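Local coordinates for VWFA domain-containing protein (Alicyclobacillus acidocaldarius subsp. acidocaldarius, PDB 3RAG) that is of unknown function but adopts a von Willebrand factor type A fold, binds a sodium ion in the crystal and may act through metal-dependent binding, at residues A[86-91]-A[166-171]; A[97-102]-A[123-128]. All blocks are in the same frame, centred on the assembly; numbering follows the deposited sequence.

Interaction 1. Residues A[86-91]-A[166-171]; sequences MTHQTM and KVRSGP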
loop_
_atom_site.group_PDB
_atom_site.type_symbol
_atom_site.label_atom_id
_atom_site.label_comp_id
_atom_site.label_asym_id
_atom_site.label_seq_id
_atom_site.Cartn_x
_atom_site.Cartn_y
_atom_site.Cartn_z
HETATM N N MSE A 86 -4.752 -2.923 -7.435
HETATM C CA MSE A 86 -3.450 -2.265 -7.430
HETATM C C MSE A 86 -2.460 -3.104 -6.640
HETATM O O MSE A 86 -1.293 -3.221 -7.036
HETATM C CB MSE A 86 -3.518 -0.854 -6.815
HETATM C CG MSE A 86 -4.281 0.185 -7.637
HETATM SE SE MSE A 86 -4.587 1.727 -6.657
HETATM C CE MSE A 86 -3.757 1.398 -5.228
ATOM N N THR A 87 -2.927 -3.649 -5.518
ATOM C CA THR A 87 -2.053 -4.408 -4.617
ATOM C C THR A 87 -1.532 -5.620 -5.383
ATOM O O THR A 87 -0.326 -5.875 -5.426
ATOM C CB THR A 87 -2.795 -4.834 -3.338
ATOM O OG1 THR A 87 -3.215 -3.659 -2.641
ATOM C CG2 THR A 87 -1.889 -5.653 -2.397
ATOM N N HIS A 88 -2.439 -6.344 -6.029
ATOM C CA HIS A 88 -2.003 -7.487 -6.847
ATOM C C HIS A 88 -1.117 -7.122 -8.043
ATOM O O HIS A 88 -0.094 -7.781 -8.300
ATOM C CB HIS A 88 -3.205 -8.350 -7.261
ATOM C CG HIS A 88 -3.744 -9.185 -6.139
ATOM N ND1 HIS A 88 -3.063 -10.269 -5.625
ATOM C CD2 HIS A 88 -4.887 -9.085 -5.419
ATOM C CE1 HIS A 88 -3.765 -10.805 -4.643
ATOM N NE2 HIS A 88 -4.878 -10.106 -4.498
ATOM N N GLN A 89 -1.472 -6.068 -8.775
ATOM C CA GLN A 89 -0.678 -5.732 -9.936
ATOM C C GLN A 89 0.734 -5.261 -9.569
ATOM O O GLN A 89 1.696 -5.636 -10.227
ATOM C CB GLN A 89 -1.428 -4.730 -10.824
ATOM C CG GLN A 89 -0.751 -4.380 -12.099
ATOM C CD GLN A 89 -1.659 -3.555 -13.003
ATOM O OE1 GLN A 89 -2.887 -3.573 -12.850
ATOM N NE2 GLN A 89 -1.058 -2.823 -13.942
ATOM N N THR A 90 0.873 -4.446 -8.521
ATOM C CA THR A 90 2.211 -4.012 -8.110
ATOM C C THR A 90 3.016 -5.163 -7.461
ATOM O O THR A 90 4.227 -5.254 -7.674
ATOM C CB THR A 90 2.179 -2.745 -7.157
ATOM O OG1 THR A 90 1.367 -3.018 -6.000
ATOM C CG2 THR A 90 1.620 -1.514 -7.893
HETATM N N MSE A 91 2.354 -6.042 -6.703
HETATM C CA MSE A 91 3.019 -7.251 -6.169
HETATM C C MSE A 91 3.547 -8.093 -7.337
HETATM O O MSE A 91 4.703 -8.534 -7.350
HETATM C CB MSE A 91 2.068 -8.070 -5.246
HETATM C CG MSE A 91 2.615 -9.444 -4.725
HETATM SE SE MSE A 91 1.833 -10.074 -3.179
HETATM C CE MSE A 91 0.419 -8.957 -3.221
ATOM N N LYS A 166 -6.629 -12.408 2.472
ATOM C CA LYS A 166 -6.473 -13.542 3.369
ATOM C C LYS A 166 -6.639 -14.875 2.627
ATOM O O LYS A 166 -6.254 -15.914 3.131
ATOM C CB LYS A 166 -7.468 -13.446 4.537
ATOM C CG LYS A 166 -6.974 -14.070 5.838
ATOM C CD LYS A 166 -7.817 -13.652 7.062
ATOM C CE LYS A 166 -9.251 -14.166 6.963
ATOM N NZ LYS A 166 -10.003 -14.049 8.255
ATOM N N VAL A 167 -7.245 -14.821 1.450
ATOM C CA VAL A 167 -7.434 -15.989 0.604
ATOM C C VAL A 167 -6.084 -16.590 0.166
ATOM O O VAL A 167 -5.969 -17.802 -0.003
ATOM C CB VAL A 167 -8.266 -15.607 -0.649
ATOM C CG1 VAL A 167 -8.325 -16.747 -1.641
ATOM C CG2 VAL A 167 -9.675 -15.183 -0.229
ATOM N N ARG A 168 -5.079 -15.732 -0.013
ATOM C CA ARG A 168 -3.727 -16.155 -0.400
ATOM C C ARG A 168 -3.169 -17.188 0.565
ATOM O O ARG A 168 -3.513 -17.182 1.743
ATOM C CB ARG A 168 -2.768 -14.945 -0.401
ATOM C CG ARG A 168 -3.056 -13.843 -1.429
ATOM C CD ARG A 168 -1.882 -12.823 -1.456
ATOM N NE ARG A 168 -1.159 -12.884 -0.185
ATOM C CZ ARG A 168 0.143 -13.123 -0.067
ATOM N NH1 ARG A 168 0.917 -13.302 -1.141
ATOM N NH2 ARG A 168 0.669 -13.181 1.131
ATOM N N SER A 169 -2.282 -18.058 0.080
ATOM C CA SER A 169 -1.612 -19.014 0.944
ATOM C C SER A 169 -0.674 -18.313 1.889
ATOM O O SER A 169 -0.543 -18.701 3.040
ATOM C CB SER A 169 -0.790 -20.027 0.124
ATOM O OG SER A 169 -1.640 -20.763 -0.724
ATOM N N GLY A 170 0.004 -17.285 1.398
ATOM C CA GLY A 170 1.071 -16.686 2.174
ATOM C C GLY A 170 0.543 -15.839 3.312
ATOM O O GLY A 170 -0.603 -15.406 3.296
ATOM N N PRO A 171 1.390 -15.581 4.306
ATOM C CA PRO A 171 0.909 -14.818 5.461
ATOM C C PRO A 171 0.605 -13.366 5.112
ATOM O O PRO A 171 1.287 -12.769 4.268
ATOM C CB PRO A 171 2.072 -14.893 6.457
ATOM C CG PRO A 171 3.270 -15.275 5.655
ATOM C CD PRO A 171 2.782 -16.048 4.458
#
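R168 reaches out of the loop at 166-171 and lays its chain against H88 and M91, two residues one turn apart on helix 79-106. Its first torsion (chi1 -65°) sets CG anti to the carbonyl carbon and carries the chain from CB toward the helix. CG comes up to the imidazole of H88 but stays 4.5 Å from its CE1. CD approaches more closely, 4.2 Å from H88 CE1, and meets the ring obliquely as an apolar neighbour. The bend at chi3 then turns the guanidinium toward M91, a selenomethionine, whose SE lies 3.9 Å from R168 NH1. This is van der Waals contact, again oblique to the guanidinium plane. In M91, CG is anti to the backbone N (chi1 174°), extending the side chain from the helix toward the arginine.

R168 NH1 donates to the carbonyl of E130, near the end of helix 116-132, and NH2 to that of V133 just beyond it, two bonds that fix the rotation of the buried guanidinium. H88 ND1 is hydrogen-bonded to the E130 carboxylate, a negative charge that may favour a protonated imidazole. G170 N sits above one face of the R168 guanidinium, offset toward its rim.

Both M91 and R168 rest on L135 at the beginning of strand 135-142, and M91 also covers I10 and Q12 of strand 10-17. Helix 79-106 thus meets the loop between helix 151-165 and strand 172-179 at the N-terminal ends of the central parallel strands, whereas the sodium site of D18, S144 and S146 lies past their C-terminal ends.

Interaction 2. Residues A[97-102]-A[123-128]; sequences QVVNQE and MQVVEK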
loop_
_atom_site.group_PDB
_atom_site.type_symbol
_atom_site.label_atom_id
_atom_site.label_comp_id
_atom_site.label_asym_id
_atom_site.label_seq_id
_atom_site.Cartn_x
_atom_site.Cartn_y
_atom_site.Cartn_z
ATOM N N GLN A 97 10.305 -8.704 -11.193
ATOM C CA GLN A 97 11.643 -8.130 -11.134
ATOM C C GLN A 97 12.545 -9.012 -10.295
ATOM O O GLN A 97 13.698 -9.235 -10.648
ATOM C CB GLN A 97 11.615 -6.700 -10.550
ATOM C CG GLN A 97 10.665 -5.739 -11.273
ATOM C CD GLN A 97 10.406 -4.415 -10.506
ATOM O OE1 GLN A 97 10.393 -4.366 -9.260
ATOM N NE2 GLN A 97 10.188 -3.342 -11.264
ATOM N N VAL A 98 12.034 -9.492 -9.164
ATOM C CA VAL A 98 12.808 -10.380 -8.305
ATOM C C VAL A 98 13.244 -11.632 -9.059
ATOM O O VAL A 98 14.407 -12.056 -8.986
ATOM C CB VAL A 98 12.014 -10.792 -7.036
ATOM C CG1 VAL A 98 12.714 -11.933 -6.305
ATOM C CG2 VAL A 98 11.829 -9.582 -6.115
ATOM N N VAL A 99 12.304 -12.224 -9.788
ATOM C CA VAL A 99 12.605 -13.474 -10.496
ATOM C C VAL A 99 13.599 -13.224 -11.628
ATOM O O VAL A 99 14.513 -14.023 -11.865
ATOM C CB VAL A 99 11.331 -14.149 -11.010
ATOM C CG1 VAL A 99 11.672 -15.265 -11.980
ATOM C CG2 VAL A 99 10.521 -14.692 -9.845
ATOM N N ASN A 100 13.435 -12.101 -12.309
ATOM C CA ASN A 100 14.371 -11.749 -13.370
ATOM C C ASN A 100 15.801 -11.602 -12.830
ATOM O O ASN A 100 16.753 -12.116 -13.408
ATOM C CB ASN A 100 13.917 -10.488 -14.092
ATOM C CG ASN A 100 14.644 -10.289 -15.395
ATOM O OD1 ASN A 100 14.488 -11.081 -16.332
ATOM N ND2 ASN A 100 15.457 -9.236 -15.465
ATOM N N GLN A 101 15.952 -10.918 -11.700
ATOM C CA GLN A 101 17.264 -10.812 -11.061
ATOM C C GLN A 101 17.893 -12.150 -10.646
ATOM O O GLN A 101 19.113 -12.316 -10.696
ATOM C CB GLN A 101 17.169 -9.883 -9.839
ATOM C CG GLN A 101 18.273 -8.854 -9.788
ATOM C CD GLN A 101 18.355 -8.017 -11.057
ATOM O OE1 GLN A 101 17.333 -7.642 -11.640
ATOM N NE2 GLN A 101 19.575 -7.726 -11.494
ATOM N N GLU A 102 17.067 -13.092 -10.201
ATOM C CA GLU A 102 17.541 -14.412 -9.819
ATOM C C GLU A 102 17.989 -15.160 -11.060
ATOM O O GLU A 102 19.001 -15.861 -11.045
ATOM C CB GLU A 102 16.422 -15.204 -9.130
ATOM C CG GLU A 102 16.310 -14.983 -7.652
ATOM C CD GLU A 102 17.545 -15.462 -6.925
ATOM O OE1 GLU A 102 17.741 -16.697 -6.822
ATOM O OE2 GLU A 102 18.327 -14.596 -6.475
HETATM N N MSE A 123 6.717 -17.465 -15.522
HETATM C CA MSE A 123 5.527 -16.729 -15.104
HETATM C C MSE A 123 4.685 -17.549 -14.114
HETATM O O MSE A 123 4.025 -16.990 -13.236
HETATM C CB MSE A 123 4.706 -16.264 -16.312
HETATM C CG MSE A 123 5.365 -15.131 -17.118
HETATM SE SE MSE A 123 5.931 -13.674 -16.177
HETATM C CE MSE A 123 4.490 -13.334 -15.103
ATOM N N GLN A 124 4.729 -18.873 -14.232
ATOM C CA GLN A 124 4.049 -19.726 -13.264
ATOM C C GLN A 124 4.720 -19.623 -11.898
ATOM O O GLN A 124 4.048 -19.615 -10.867
ATOM C CB GLN A 124 4.004 -21.183 -13.725
ATOM C CG GLN A 124 2.877 -21.482 -14.691
ATOM C CD GLN A 124 2.786 -22.965 -15.045
ATOM O OE1 GLN A 124 3.729 -23.730 -14.825
ATOM N NE2 GLN A 124 1.643 -23.374 -15.589
ATOM N N VAL A 125 6.047 -19.547 -11.898
ATOM C CA VAL A 125 6.795 -19.292 -10.667
ATOM C C VAL A 125 6.365 -17.964 -10.028
ATOM O O VAL A 125 6.165 -17.897 -8.808
ATOM C CB VAL A 125 8.315 -19.313 -10.927
ATOM C CG1 VAL A 125 9.077 -18.693 -9.780
ATOM C CG2 VAL A 125 8.786 -20.747 -11.172
ATOM N N VAL A 126 6.203 -16.926 -10.849
ATOM C CA VAL A 126 5.784 -15.616 -10.350
ATOM C C VAL A 126 4.370 -15.669 -9.764
ATOM O O VAL A 126 4.113 -15.095 -8.714
ATOM C CB VAL A 126 5.841 -14.530 -11.450
ATOM C CG1 VAL A 126 5.220 -13.201 -10.935
ATOM C CG2 VAL A 126 7.277 -14.313 -11.899
ATOM N N GLU A 127 3.462 -16.363 -10.444
ATOM C CA GLU A 127 2.097 -16.521 -9.932
ATOM C C GLU A 127 2.101 -17.262 -8.607
ATOM O O GLU A 127 1.331 -16.944 -7.699
ATOM C CB GLU A 127 1.211 -17.261 -10.942
ATOM C CG GLU A 127 0.967 -16.471 -12.220
ATOM C CD GLU A 127 0.029 -17.179 -13.167
ATOM O OE1 GLU A 127 0.005 -16.814 -14.364
ATOM O OE2 GLU A 127 -0.686 -18.101 -12.712
ATOM N N LYS A 128 2.964 -18.261 -8.495
ATOM C CA LYS A 128 3.094 -18.996 -7.241
ATOM C C LYS A 128 3.609 -18.057 -6.150
ATOM O O LYS A 128 3.056 -18.022 -5.043
ATOM C CB LYS A 128 4.012 -20.211 -7.415
ATOM C CG LYS A 128 4.192 -21.079 -6.162
ATOM C CD LYS A 128 5.112 -22.278 -6.460
ATOM C CE LYS A 128 5.133 -23.288 -5.315
ATOM N NZ LYS A 128 3.786 -23.897 -5.129
#
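V99 buries the most surface here, pushing one methyl from helix 79-106 into the side of helix 116-132, where V126 and V125 receive it. The methyl is CG2, anti to the carbonyl carbon and beside the backbone N, which turns it to the other helix. It lies 3.9 Å from V126 CG2, the closest approach between the segments, and 4.3 Å from V125 CG1. V126 uses the equivalent branch: with its CG1 anti to the backbone N (chi1 173°), CG2 is the methyl turned to V99, and it also packs 4.2 Å from V99 CB. The valines of this main pair meet at a slant, and their CA atoms are 7.2 Å apart. V125 points toward V99 as well, but it borders the contact at the exposed side of the helix.

No hydrogen bond crosses between the segments; the contact is made of apolar carbon alone. V122 and L129 also touch V99. Together with V125 and V126 they form the four-residue hole, spaced three, four and seven residues from V122, that receives V99 as a knob, so the packing here is knobs-into-holes.

Q96 also touches V126, and N100 hydrogen-bonds S110 and T111 in the connection between the helices. The valines therefore join two consecutive helices that project past the N-terminal ends of the central strands.

From the N terminus, the chain lays down strands 10-17, 40-46 and 71-74 before entering helix 79-106, the long element shared by both contacts. Interaction 2 closes the shorter loop: the chain turns after residue 106 and returns along helix 116-132, pairing 97-102 with 123-128. It then adds strand 135-142 to the sheet and passes through helix 151-165 before 166-171 meets 86-91, so interaction 1 encloses interaction 2 without crossing it. Their centres lie 14 Å apart and their nearest atoms about 6 Å, with no direct touch. One contact joins the two helices to each other; the other ties the N-terminal half of helix 79-106 to the loop leading into strand 172-179.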